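Local coordinates for hypothetical protein HI1333 (Haemophilus influenzae, PDB 1JO0) that probably binds RNA, as expected of a small bacterial protein built around a single CRM (CRS1/YhbY) domain, at residues A[33-41]-A[65-73]; A[48-59]-A[76-84]. One frame throughout, in Å; residues are numbered along the deposited sequence. Where two conformers were deposited one is given.

Interaction 1. Residues A[33-41]-A[65-73]; sequences VLAEIENAL and AIVRETKAA
Thr-70 enters helix 33-41 as a knob, seated in the hole formed by Leu-34, Ile-37, Glu-38 and Leu-41. Its methyl does most of the touching: Thr-70 CG2 lies 4.0 Å from Leu-34 CD1 and 4.1 Å from Ile-37 CG2. The Leu-34 side chain runs alongside the threonine but the opposite way, while Ile-37 and Leu-41 lie across it, Leu-41 CD1 reaching to 3.7 Å from Thr-70 CB. With chi1 at 68°, Thr-70 OG1 is directed back to its own helix, where it meets Ile-66 O at 2.7 Å from above the carbonyl plane. The same OG1 accepts from Ala-72 N in an ST turn, so both bonds fix the rotation that presents the methyl to the neighbouring helix. Deeper in, Ile-37 and Ile-66 cross near-perpendicularly, their CD1 atoms 3.8 Å apart. Beyond the end of helix 65-70, Ala-72 CB rests against both methyls of Leu-41.

Glu-38 runs antiparallel to the threonine side chain, and the bend at chi2 (-70°) lays OE1 3.6 Å from Thr-70 CG2. Its carboxylate is held chiefly by Arg-86, through a salt bridge to OE2; Arg-86 also bonds Thr-70 O, tying the two helices together from outside the segments. Nearer the surface, Leu-34 CD1 packs 4.0 Å from Glu-69 CB.

The short axes pass 11.0 Å apart and cross at -61°. This is a single knob-into-hole contact between two helices that lie on the same face of the mixed beta-sheet, part of the alpha/beta core of the CRM domain.

Interaction 2. Residues A[48-59]-A[76-84]; sequences KVKVAGADRETK and QTIGHILVL
Val-49 and Leu-82 face each other as the hydrogen-bonded pair of an antiparallel ladder between strands 48-51 and 81-84, with Val-49 N to Leu-82 O at 2.8 Å and Leu-82 N to Val-49 O at 2.9 Å. Val-51 N adds a further bond, 2.6 Å, to His-80 O in the turn.

Apolar contacts divide between the faces. Val-49 and Leu-82 share one with Leu-84, whose CD1 is 4.0 Å from Val-49 CG2; Val-51 CG2 meets Leu-82 in the conformers given, and helix 56-70 covers this side through Ile-62 and Ile-63. On the other face, the extended chain of Lys-48 lays CG 3.8 Å from Ile-81 CG2, while its NZ bonds Leu-18 O. The ladder is the central antiparallel pairing of the mixed four-stranded CRM sheet, and a type II' turn from Ile-78 to Ile-81 links strand 81-84 to the edge strand.

Two lysines supply the side-chain hydrogen bonds that cross between the segments. In the conformer given, Lys-50 NZ donates to His-80 NE2 at 2.7 Å, only 4° out of the ring plane; His-80 chi1 of 61° swings the ring toward that lysine. From helix 56-59, Lys-59 bends at chi3 (73°) and places NZ 2.8 Å from Gly-79 O, fastening the start of the helix to the turn.

Overall arrangement
The centres of interactions 1 and 2 are 14 Å apart, and their segments alternate along the chain: 33-41, 48-59, 65-73, 76-84. Helix 31-44 leads into strand 46-51, and helix 56-70 serves both contacts, its first turn in interaction 2 and its last turns in interaction 1. The two meet directly where the helix lies on the sheet: Ile-66 CG2 is 3.6 Å from Leu-84 CD1, and Ile-66 CD1 is 3.9 Å from Leu-82 CD1. Interaction 1 thus pairs the helices over one sheet face, while interaction 2 builds the strands beneath. The alternating segments place helical layer and sheet in one domain, consistent with a single module that probably binds RNA.

Interaction 1. Residues A[33-41]-A[65-73]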
ATOM      1  N   VAL A  33      -3.262 -12.712   3.864  1.00 24.57           N
ATOM      2  CA  VAL A  33      -3.247 -11.252   3.823  1.00 20.48           C
ATOM      3  C   VAL A  33      -2.395 -10.802   2.636  1.00 21.07           C
ATOM      4  O   VAL A  33      -2.762  -9.856   1.926  1.00 19.84           O
ATOM      5  CB  VAL A  33      -2.799 -10.606   5.162  1.00 22.60           C
ATOM      6  CG1 VAL A  33      -2.561  -9.120   4.977  1.00 24.35           C
ATOM      7  CG2 VAL A  33      -3.838 -10.829   6.255  1.00 28.02           C
ATOM      8  N   LEU A  34      -1.273 -11.472   2.399  1.00 21.54           N
ATOM      9  CA  LEU A  34      -0.429 -11.102   1.252  1.00 21.75           C
ATOM     10  C   LEU A  34      -1.201 -11.293  -0.040  1.00 21.14           C
ATOM     11  O   LEU A  34      -1.068 -10.459  -0.929  1.00 21.44           O
ATOM     12  CB  LEU A  34       0.842 -11.935   1.257  1.00 25.40           C
ATOM     13  CG  LEU A  34       1.754 -11.729   0.045  1.00 27.59           C
ATOM     14  CD1 LEU A  34       2.165 -10.251  -0.013  1.00 36.99           C
ATOM     15  CD2 LEU A  34       2.912 -12.700   0.094  1.00 31.44           C
ATOM     16  N   ALA A  35      -1.950 -12.378  -0.113  1.00 21.66           N
ATOM     17  CA  ALA A  35      -2.769 -12.557  -1.319  1.00 23.72           C
ATOM     18  C   ALA A  35      -3.796 -11.460  -1.467  1.00 20.79           C
ATOM     19  O   ALA A  35      -4.095 -11.044  -2.593  1.00 21.70           O
ATOM     20  CB  ALA A  35      -3.388 -13.956  -1.270  1.00 31.49           C
ATOM     21  N   GLU A  36      -4.363 -10.979  -0.393  1.00 21.27           N
ATOM     22  CA  GLU A  36      -5.352  -9.903  -0.443  1.00 19.83           C
ATOM     23  C   GLU A  36      -4.643  -8.639  -0.932  1.00 16.55           C
ATOM     24  O   GLU A  36      -5.216  -7.924  -1.736  1.00 17.71           O
ATOM     25  CB  GLU A  36      -6.003  -9.640   0.895  1.00 21.36           C
ATOM     26  CG  GLU A  36      -6.992 -10.684   1.457  1.00 24.92           C
ATOM     27  CD  GLU A  36      -7.418 -10.198   2.837  1.00 29.34           C
ATOM     28  OE1 GLU A  36      -7.139 -10.842   3.864  1.00 37.40           O
ATOM     29  OE2 GLU A  36      -8.046  -9.112   2.881  1.00 29.09           O
ATOM     30  N   ILE A  37      -3.424  -8.391  -0.472  1.00 17.43           N
ATOM     31  CA  ILE A  37      -2.693  -7.191  -0.909  1.00 15.91           C
ATOM     32  C   ILE A  37      -2.357  -7.324  -2.376  1.00 16.77           C
ATOM     33  O   ILE A  37      -2.529  -6.353  -3.144  1.00 17.86           O
ATOM     34  CB  ILE A  37      -1.462  -6.954  -0.026  1.00 15.90           C
ATOM     35  CG1 ILE A  37      -1.898  -6.609   1.413  1.00 17.72           C
ATOM     36  CG2 ILE A  37      -0.598  -5.855  -0.579  1.00 17.30           C
ATOM     37  CD1 ILE A  37      -0.753  -6.616   2.416  1.00 20.03           C
ATOM     38  N   GLU A  38      -1.894  -8.459  -2.824  1.00 18.30           N
ATOM     39  CA  GLU A  38      -1.632  -8.636  -4.258  1.00 18.64           C
ATOM     40  C   GLU A  38      -2.869  -8.403  -5.115  1.00 18.71           C
ATOM     41  O   GLU A  38      -2.813  -7.742  -6.123  1.00 19.17           O
ATOM     42  CB  GLU A  38      -1.182 -10.064  -4.530  1.00 20.37           C
ATOM     43  CG  GLU A  38       0.275 -10.247  -4.369  1.00 26.49           C
ATOM     44  CD  GLU A  38       1.122  -9.570  -5.454  1.00 28.51           C
ATOM     45  OE1 GLU A  38       2.252  -9.216  -5.107  1.00 28.99           O
ATOM     46  OE2 GLU A  38       0.714  -9.401  -6.617  1.00 27.12           O
ATOM     47  N   ASN A  39      -3.990  -8.969  -4.685  1.00 18.74           N
ATOM     48  CA  ASN A  39      -5.244  -8.842  -5.386  1.00 19.40           C
ATOM     49  C   ASN A  39      -5.606  -7.373  -5.500  1.00 18.86           C
ATOM     50  O   ASN A  39      -6.039  -6.855  -6.519  1.00 19.78           O
ATOM     51  CB  ASN A  39      -6.316  -9.647  -4.673  1.00 22.08           C
ATOM     52  CG  ASN A  39      -7.650  -9.554  -5.389  1.00 22.10           C
ATOM     53  OD1 ASN A  39      -7.798  -9.915  -6.559  1.00 23.38           O
ATOM     54  ND2 ASN A  39      -8.647  -9.076  -4.669  1.00 27.57           N
ATOM     55  N   ALA A  40      -5.501  -6.662  -4.386  1.00 17.58           N
ATOM     56  CA  ALA A  40      -5.860  -5.256  -4.314  1.00 16.83           C
ATOM     57  C   ALA A  40      -4.967  -4.391  -5.193  1.00 15.31           C
ATOM     58  O   ALA A  40      -5.413  -3.514  -5.923  1.00 16.63           O
ATOM     59  CB  ALA A  40      -5.816  -4.820  -2.853  1.00 18.75           C
ATOM     60  N   LEU A  41      -3.659  -4.626  -5.181  1.00 15.12           N
ATOM     61  CA  LEU A  41      -2.746  -3.960  -6.075  1.00 14.93           C
ATOM     62  C   LEU A  41      -3.117  -4.199  -7.524  1.00 16.42           C
ATOM     63  O   LEU A  41      -3.118  -3.282  -8.348  1.00 16.53           O
ATOM     64  CB  LEU A  41      -1.301  -4.363  -5.854  1.00 15.31           C
ATOM     65  CG  LEU A  41      -0.645  -3.879  -4.562  1.00 14.50           C
ATOM     66  CD1 LEU A  41       0.695  -4.602  -4.362  1.00 17.42           C
ATOM     67  CD2 LEU A  41      -0.436  -2.381  -4.522  1.00 15.33           C
ATOM     68  N   ALA A  65       8.219  -6.158   4.651  1.00 16.33           N
ATOM     69  CA  ALA A  65       7.852  -7.423   4.032  1.00 17.66           C
ATOM     70  C   ALA A  65       6.919  -7.202   2.836  1.00 16.86           C
ATOM     71  O   ALA A  65       7.029  -7.852   1.801  1.00 19.17           O
ATOM     72  CB  ALA A  65       7.176  -8.334   5.028  1.00 19.00           C
ATOM     73  N   ILE A  66       5.943  -6.320   2.997  1.00 16.76           N
ATOM     74  CA  ILE A  66       4.989  -6.022   1.921  1.00 16.50           C
ATOM     75  C   ILE A  66       5.778  -5.505   0.721  1.00 17.19           C
ATOM     76  O   ILE A  66       5.583  -5.936  -0.407  1.00 18.68           O
ATOM     77  CB  ILE A  66       3.872  -5.056   2.344  1.00 16.79           C
ATOM     78  CG1 ILE A  66       2.976  -5.644   3.438  1.00 18.06           C
ATOM     79  CG2 ILE A  66       3.085  -4.568   1.132  1.00 18.92           C
ATOM     80  CD1 ILE A  66       2.028  -4.707   4.089  1.00 19.40           C
ATOM     81  N   VAL A  67       6.658  -4.521   0.915  1.00 17.35           N
ATOM     82  CA  VAL A  67       7.385  -3.956  -0.215  1.00 18.80           C
ATOM     83  C   VAL A  67       8.252  -5.022  -0.839  1.00 20.35           C
ATOM     84  O   VAL A  67       8.366  -5.122  -2.064  1.00 21.11           O
ATOM     85  CB  VAL A  67       8.199  -2.742   0.271  1.00 20.12           C
ATOM     86  CG1 VAL A  67       9.205  -2.314  -0.757  1.00 26.52           C
ATOM     87  CG2 VAL A  67       7.229  -1.596   0.630  1.00 22.82           C
ATOM     88  N   ARG A  68       8.926  -5.863  -0.067  1.00 20.14           N
ATOM     89  CA  ARG A  68       9.782  -6.893  -0.628  1.00 23.00           C
ATOM     90  C   ARG A  68       8.995  -7.846  -1.501  1.00 21.09           C
ATOM     91  O   ARG A  68       9.400  -8.185  -2.589  1.00 24.95           O
ATOM     92  CB  ARG A  68      10.433  -7.708   0.495  0.55 24.79           C
ATOM     93  CG  ARG A  68      11.416  -8.746  -0.027  0.55 24.26           C
ATOM     94  CD  ARG A  68      12.162  -9.455   1.092  0.55 22.80           C
ATOM     95  NE  ARG A  68      12.940 -10.586   0.584  0.55 22.45           N
ATOM     96  CZ  ARG A  68      12.731 -11.872   0.749  0.55 25.39           C
ATOM     97  NH1 ARG A  68      11.723 -12.362   1.454  0.55 35.97           N
ATOM     98  NH2 ARG A  68      13.574 -12.732   0.193  0.55 32.34           N
ATOM     99  N   GLU A  69       7.861  -8.317  -1.005  1.00 19.64           N
ATOM    100  CA  GLU A  69       7.084  -9.335  -1.717  1.00 20.80           C
ATOM    101  C   GLU A  69       6.351  -8.795  -2.936  1.00 18.83           C
ATOM    102  O   GLU A  69       6.264  -9.517  -3.953  1.00 24.89           O
ATOM    103  CB  GLU A  69       6.038  -9.894  -0.744  1.00 24.59           C
ATOM    104  CG  GLU A  69       6.644 -10.606   0.464  1.00 33.61           C
ATOM    105  CD  GLU A  69       6.997 -12.023   0.049  1.00 43.44           C
ATOM    106  OE1 GLU A  69       7.198 -12.315  -1.138  1.00 57.62           O
ATOM    107  OE2 GLU A  69       7.118 -12.799   0.996  1.00 41.94           O
ATOM    108  N   THR A  70       5.846  -7.585  -2.812  1.00 16.97           N
ATOM    109  CA  THR A  70       4.952  -7.052  -3.846  1.00 16.38           C
ATOM    110  C   THR A  70       5.628  -6.088  -4.821  1.00 16.82           C
ATOM    111  O   THR A  70       5.094  -5.840  -5.903  1.00 18.15           O
ATOM    112  CB  THR A  70       3.769  -6.284  -3.252  1.00 17.23           C
ATOM    113  OG1 THR A  70       4.217  -5.062  -2.617  1.00 16.56           O
ATOM    114  CG2 THR A  70       2.931  -7.096  -2.272  1.00 18.89           C
ATOM    115  N   LYS A  71       6.767  -5.513  -4.443  1.00 17.51           N
ATOM    116  CA  LYS A  71       7.442  -4.478  -5.226  1.00 18.52           C
ATOM    117  C   LYS A  71       6.632  -3.205  -5.380  1.00 18.50           C
ATOM    118  O   LYS A  71       6.929  -2.361  -6.240  1.00 21.80           O
ATOM    119  CB  LYS A  71       7.873  -5.009  -6.596  1.00 22.50           C
ATOM    120  CG  LYS A  71       8.435  -6.404  -6.525  1.00 31.86           C
ATOM    121  CD  LYS A  71       9.512  -6.631  -5.506  1.00 37.87           C
ATOM    122  CE  LYS A  71      10.069  -8.032  -5.767  1.00 40.73           C
ATOM    123  NZ  LYS A  71       9.166  -9.146  -5.335  1.00 51.66           N
ATOM    124  N   ALA A  72       5.615  -3.021  -4.517  1.00 17.72           N
ATOM    125  CA  ALA A  72       4.897  -1.772  -4.461  1.00 16.95           C
ATOM    126  C   ALA A  72       5.765  -0.665  -3.872  1.00 16.88           C
ATOM    127  O   ALA A  72       6.675  -0.940  -3.067  1.00 18.92           O
ATOM    128  CB  ALA A  72       3.611  -1.908  -3.653  1.00 17.28           C
ATOM    129  N   ALA A  73       5.461   0.554  -4.262  1.00 16.01           N
ATOM    130  CA  ALA A  73       5.985   1.757  -3.677  1.00 16.86           C
ATOM    131  C   ALA A  73       5.218   2.158  -2.429  1.00 16.00           C
ATOM    132  O   ALA A  73       3.999   2.131  -2.407  1.00 16.52           O
ATOM    133  CB  ALA A  73       5.956   2.938  -4.652  1.00 20.86           C
TER
HETATM  134  O   HOH W   1       3.426 -10.667  -3.528  1.00 35.78           O

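Interaction 2. Residues A[48-59]-A[76-84]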
ATOM      1  N   LYS A  48      -4.882   1.331   0.204  1.00 15.78           N
ATOM      2  CA  LYS A  48      -4.657   1.566   1.636  1.00 15.57           C
ATOM      3  C   LYS A  48      -4.804   0.253   2.392  1.00 15.93           C
ATOM      4  O   LYS A  48      -5.760  -0.460   2.229  1.00 17.03           O
ATOM      5  CB  LYS A  48      -5.691   2.521   2.155  1.00 19.48           C
ATOM      6  CG  LYS A  48      -5.383   3.968   2.038  1.00 26.53           C
ATOM      7  CD  LYS A  48      -6.457   4.770   2.823  1.00 28.68           C
ATOM      8  CE  LYS A  48      -6.140   6.198   2.676  1.00 23.20           C
ATOM      9  NZ  LYS A  48      -7.273   7.007   3.143  1.00 20.19           N
ATOM     10  N   VAL A  49      -3.805  -0.022   3.234  1.00 16.04           N
ATOM     11  CA  VAL A  49      -3.754  -1.224   4.053  1.00 16.47           C
ATOM     12  C   VAL A  49      -3.761  -0.740   5.501  1.00 17.55           C
ATOM     13  O   VAL A  49      -2.947   0.103   5.904  1.00 20.89           O
ATOM     14  CB  VAL A  49      -2.481  -2.061   3.792  1.00 17.98           C
ATOM     15  CG1 VAL A  49      -2.413  -3.269   4.708  1.00 19.80           C
ATOM     16  CG2 VAL A  49      -2.419  -2.466   2.334  1.00 19.41           C
ATOM     17  N   LYS A  50      -4.701  -1.224   6.290  1.00 18.48           N
ATOM     18  CA  LYS A  50      -4.817  -0.851   7.685  1.00 19.63           C
ATOM     19  C   LYS A  50      -3.984  -1.801   8.531  1.00 19.89           C
ATOM     20  O   LYS A  50      -4.108  -3.021   8.400  1.00 21.26           O
ATOM     21  CB  LYS A  50      -6.275  -0.843   8.169  0.50 22.41           C
ATOM     22  CG  LYS A  50      -6.490  -0.179   9.518  0.50 22.89           C
ATOM     23  CD  LYS A  50      -7.988   0.007   9.788  0.50 27.44           C
ATOM     24  CE  LYS A  50      -8.278   0.351  11.232  0.50 29.74           C
ATOM     25  NZ  LYS A  50      -8.735   1.741  11.449  0.50 49.74           N
ATOM     26  N   VAL A  51      -3.137  -1.229   9.389  1.00 20.49           N
ATOM     27  CA  VAL A  51      -2.241  -1.960  10.247  1.00 21.89           C
ATOM     28  C   VAL A  51      -2.418  -1.457  11.684  1.00 24.76           C
ATOM     29  O   VAL A  51      -1.569  -0.827  12.289  1.00 29.72           O
ATOM     30  CB  VAL A  51      -0.774  -1.873   9.796  0.59 19.71           C
ATOM     31  CG1 VAL A  51       0.080  -2.875  10.556  0.59 22.46           C
ATOM     32  CG2 VAL A  51      -0.692  -2.091   8.290  0.59 22.64           C
ATOM     33  N   ALA A  52      -3.613  -1.646  12.237  1.00 29.61           N
ATOM     34  CA  ALA A  52      -3.853  -1.107  13.566  1.00 31.12           C
ATOM     35  C   ALA A  52      -3.174  -1.949  14.646  1.00 34.10           C
ATOM     36  O   ALA A  52      -2.852  -3.124  14.559  1.00 34.30           O
ATOM     37  CB  ALA A  52      -5.352  -1.034  13.856  1.00 32.34           C
ATOM     38  N   GLY A  53      -3.000  -1.242  15.740  1.00 36.49           N
ATOM     39  CA  GLY A  53      -2.459  -1.845  16.921  1.00 38.78           C
ATOM     40  C   GLY A  53      -1.006  -2.268  16.728  1.00 38.71           C
ATOM     41  O   GLY A  53      -0.552  -3.202  17.407  1.00 51.60           O
ATOM     42  N   ALA A  54      -0.253  -1.630  15.823  1.00 36.61           N
ATOM     43  CA  ALA A  54       1.158  -1.912  15.562  1.00 32.92           C
ATOM     44  C   ALA A  54       2.056  -0.788  16.027  1.00 32.24           C
ATOM     45  O   ALA A  54       1.923   0.379  15.696  1.00 37.83           O
ATOM     46  CB  ALA A  54       1.383  -2.158  14.065  1.00 33.93           C
ATOM     47  N   ASP A  55       3.045  -1.193  16.837  1.00 29.81           N
ATOM     48  CA  ASP A  55       4.014  -0.191  17.251  1.00 31.99           C
ATOM     49  C   ASP A  55       5.000   0.032  16.117  1.00 25.52           C
ATOM     50  O   ASP A  55       4.930  -0.579  15.046  1.00 27.62           O
ATOM     51  CB  ASP A  55       4.639  -0.636  18.564  1.00 33.40           C
ATOM     52  CG  ASP A  55       5.541  -1.838  18.527  1.00 32.39           C
ATOM     53  OD1 ASP A  55       5.888  -2.360  19.608  1.00 40.32           O
ATOM     54  OD2 ASP A  55       5.951  -2.300  17.450  1.00 30.20           O
ATOM     55  N   ARG A  56       5.907   0.960  16.355  1.00 25.43           N
ATOM     56  CA  ARG A  56       6.731   1.458  15.260  1.00 24.47           C
ATOM     57  C   ARG A  56       7.536   0.322  14.638  1.00 21.33           C
ATOM     58  O   ARG A  56       7.577   0.134  13.416  1.00 20.70           O
ATOM     59  CB  ARG A  56       7.654   2.596  15.723  0.58 28.44           C
ATOM     60  CG  ARG A  56       8.803   2.852  14.761  0.58 32.40           C
ATOM     61  CD  ARG A  56       9.869   3.782  15.302  0.58 35.77           C
ATOM     62  NE  ARG A  56       9.426   5.166  15.392  0.58 38.78           N
ATOM     63  CZ  ARG A  56       9.713   6.058  16.312  0.58 40.07           C
ATOM     64  NH1 ARG A  56      10.499   5.778  17.351  0.58 45.70           N
ATOM     65  NH2 ARG A  56       9.196   7.280  16.196  0.58 49.59           N
ATOM     66  N   GLU A  57       8.143  -0.519  15.450  1.00 20.79           N
ATOM     67  CA  GLU A  57       9.023  -1.586  14.930  1.00 18.53           C
ATOM     68  C   GLU A  57       8.218  -2.678  14.256  1.00 18.51           C
ATOM     69  O   GLU A  57       8.600  -3.185  13.216  1.00 19.27           O
ATOM     70  CB  GLU A  57       9.889  -2.111  16.085  1.00 20.29           C
ATOM     71  CG  GLU A  57      10.909  -1.174  16.649  1.00 21.91           C
ATOM     72  CD  GLU A  57      10.288  -0.067  17.486  1.00 21.63           C
ATOM     73  OE1 GLU A  57       9.245  -0.316  18.148  1.00 23.93           O
ATOM     74  OE2 GLU A  57      10.891   1.012  17.452  1.00 24.76           O
ATOM     75  N   THR A  58       7.064  -3.024  14.852  1.00 21.26           N
ATOM     76  CA  THR A  58       6.214  -4.058  14.241  1.00 23.34           C
ATOM     77  C   THR A  58       5.707  -3.600  12.895  1.00 22.10           C
ATOM     78  O   THR A  58       5.712  -4.304  11.895  1.00 22.80           O
ATOM     79  CB  THR A  58       5.078  -4.353  15.229  1.00 31.94           C
ATOM     80  OG1 THR A  58       5.755  -4.975  16.344  1.00 41.42           O
ATOM     81  CG2 THR A  58       4.020  -5.318  14.697  1.00 31.64           C
ATOM     82  N   LYS A  59       5.256  -2.340  12.847  1.00 22.27           N
ATOM     83  CA  LYS A  59       4.760  -1.793  11.610  1.00 20.45           C
ATOM     84  C   LYS A  59       5.878  -1.784  10.564  1.00 17.74           C
ATOM     85  O   LYS A  59       5.620  -2.086   9.403  1.00 19.25           O
ATOM     86  CB  LYS A  59       4.193  -0.430  11.829  1.00 24.88           C
ATOM     87  CG  LYS A  59       3.630   0.198  10.548  1.00 34.61           C
ATOM     88  CD  LYS A  59       2.749   1.376  10.976  1.00 44.07           C
ATOM     89  CE  LYS A  59       3.680   2.473  11.448  1.00 48.86           C
ATOM     90  NZ  LYS A  59       3.104   3.846  11.355  1.00 53.15           N
ATOM     91  N   GLN A  76       2.733   6.647   1.558  1.00 18.47           N
ATOM     92  CA  GLN A  76       2.516   7.340   2.807  1.00 19.65           C
ATOM     93  C   GLN A  76       2.364   6.280   3.898  1.00 18.29           C
ATOM     94  O   GLN A  76       1.717   5.283   3.683  1.00 19.50           O
ATOM     95  CB  GLN A  76       1.259   8.198   2.766  1.00 21.35           C
ATOM     96  CG  GLN A  76       0.931   9.018   3.983  1.00 24.44           C
ATOM     97  CD  GLN A  76      -0.321   9.866   3.801  1.00 24.41           C
ATOM     98  OE1 GLN A  76      -1.267   9.503   3.088  1.00 30.07           O
ATOM     99  NE2 GLN A  76      -0.318  11.025   4.417  1.00 36.25           N
ATOM    100  N   THR A  77       2.962   6.542   5.022  1.00 23.75           N
ATOM    101  CA  THR A  77       2.717   5.846   6.241  1.00 32.87           C
ATOM    102  C   THR A  77       2.225   6.876   7.270  1.00 33.87           C
ATOM    103  O   THR A  77       2.977   7.798   7.520  1.00 45.00           O
ATOM    104  CB  THR A  77       4.036   5.344   6.867  1.00 45.31           C
ATOM    105  OG1 THR A  77       4.734   4.567   5.905  1.00 55.70           O
ATOM    106  CG2 THR A  77       3.693   4.545   8.116  1.00 43.51           C
ATOM    107  N   ILE A  78       1.025   6.779   7.759  1.00 36.42           N
ATOM    108  CA  ILE A  78       0.554   7.732   8.753  1.00 45.64           C
ATOM    109  C   ILE A  78      -0.327   6.933   9.688  1.00 42.09           C
ATOM    110  O   ILE A  78      -1.318   6.337   9.263  1.00 39.94           O
ATOM    111  CB  ILE A  78      -0.248   8.899   8.146  1.00 47.09           C
ATOM    112  CG1 ILE A  78      -1.433   8.371   7.350  1.00 49.91           C
ATOM    113  CG2 ILE A  78       0.688   9.792   7.364  1.00 57.79           C
ATOM    114  CD1 ILE A  78      -2.198   9.291   6.445  1.00 66.96           C
ATOM    115  N   GLY A  79       0.130   6.921  10.934  1.00 41.93           N
ATOM    116  CA  GLY A  79      -0.654   6.206  11.917  1.00 36.47           C
ATOM    117  C   GLY A  79      -0.704   4.753  11.496  1.00 32.85           C
ATOM    118  O   GLY A  79       0.305   4.110  11.261  1.00 35.28           O
ATOM    119  N   HIS A  80      -1.943   4.271  11.402  1.00 30.90           N
ATOM    120  CA  HIS A  80      -2.160   2.867  11.207  1.00 28.06           C
ATOM    121  C   HIS A  80      -2.438   2.532   9.749  1.00 21.68           C
ATOM    122  O   HIS A  80      -2.804   1.384   9.469  1.00 30.38           O
ATOM    123  CB  HIS A  80      -3.310   2.391  12.120  1.00 33.51           C
ATOM    124  CG  HIS A  80      -4.620   3.048  11.851  1.00 46.28           C
ATOM    125  ND1 HIS A  80      -4.771   4.415  11.718  1.00 52.43           N
ATOM    126  CD2 HIS A  80      -5.855   2.538  11.680  1.00 53.25           C
ATOM    127  CE1 HIS A  80      -6.043   4.714  11.487  1.00 54.31           C
ATOM    128  NE2 HIS A  80      -6.726   3.582  11.457  1.00 56.06           N
ATOM    129  N   ILE A  81      -2.221   3.458   8.832  1.00 21.21           N
ATOM    130  CA  ILE A  81      -2.550   3.251   7.433  1.00 20.84           C
ATOM    131  C   ILE A  81      -1.261   3.291   6.618  1.00 19.96           C
ATOM    132  O   ILE A  81      -0.421   4.201   6.737  1.00 23.12           O
ATOM    133  CB  ILE A  81      -3.489   4.343   6.883  1.00 24.34           C
ATOM    134  CG1 ILE A  81      -4.823   4.392   7.623  1.00 29.31           C
ATOM    135  CG2 ILE A  81      -3.694   4.250   5.383  1.00 28.99           C
ATOM    136  CD1 ILE A  81      -5.675   3.176   7.363  1.00 34.67           C
ATOM    137  N   LEU A  82      -1.120   2.301   5.783  1.00 17.37           N
ATOM    138  CA  LEU A  82      -0.087   2.239   4.766  1.00 17.91           C
ATOM    139  C   LEU A  82      -0.697   2.470   3.389  1.00 16.01           C
ATOM    140  O   LEU A  82      -1.567   1.708   2.995  1.00 18.95           O
ATOM    141  CB  LEU A  82       0.554   0.861   4.703  0.53 19.91           C
ATOM    142  CG  LEU A  82       1.098   0.225   5.987  0.53 18.29           C
ATOM    143  CD1 LEU A  82       1.739  -1.108   5.640  0.53 18.01           C
ATOM    144  CD2 LEU A  82       2.034   1.184   6.680  0.53 22.83           C
ATOM    145  N   VAL A  83      -0.209   3.453   2.660  1.00 15.42           N
ATOM    146  CA  VAL A  83      -0.672   3.705   1.307  1.00 15.17           C
ATOM    147  C   VAL A  83       0.408   3.194   0.350  1.00 14.75           C
ATOM    148  O   VAL A  83       1.594   3.563   0.500  1.00 16.05           O
ATOM    149  CB  VAL A  83      -0.914   5.199   1.079  1.00 16.53           C
ATOM    150  CG1 VAL A  83      -1.463   5.393  -0.337  1.00 17.23           C
ATOM    151  CG2 VAL A  83      -1.867   5.816   2.127  1.00 19.13           C
ATOM    152  N   LEU A  84       0.026   2.342  -0.577  1.00 14.56           N
ATOM    153  CA  LEU A  84       0.945   1.637  -1.464  1.00 14.41           C
ATOM    154  C   LEU A  84       0.505   1.796  -2.919  1.00 14.25           C
ATOM    155  O   LEU A  84      -0.708   1.929  -3.163  1.00 15.14           O
ATOM    156  CB  LEU A  84       1.014   0.169  -1.128  1.00 17.06           C
ATOM    157  CG  LEU A  84       1.443  -0.224   0.271  1.00 21.02           C
ATOM    158  CD1 LEU A  84       1.030  -1.647   0.587  1.00 29.94           C
ATOM    159  CD2 LEU A  84       2.934  -0.072   0.375  1.00 28.50           C
TER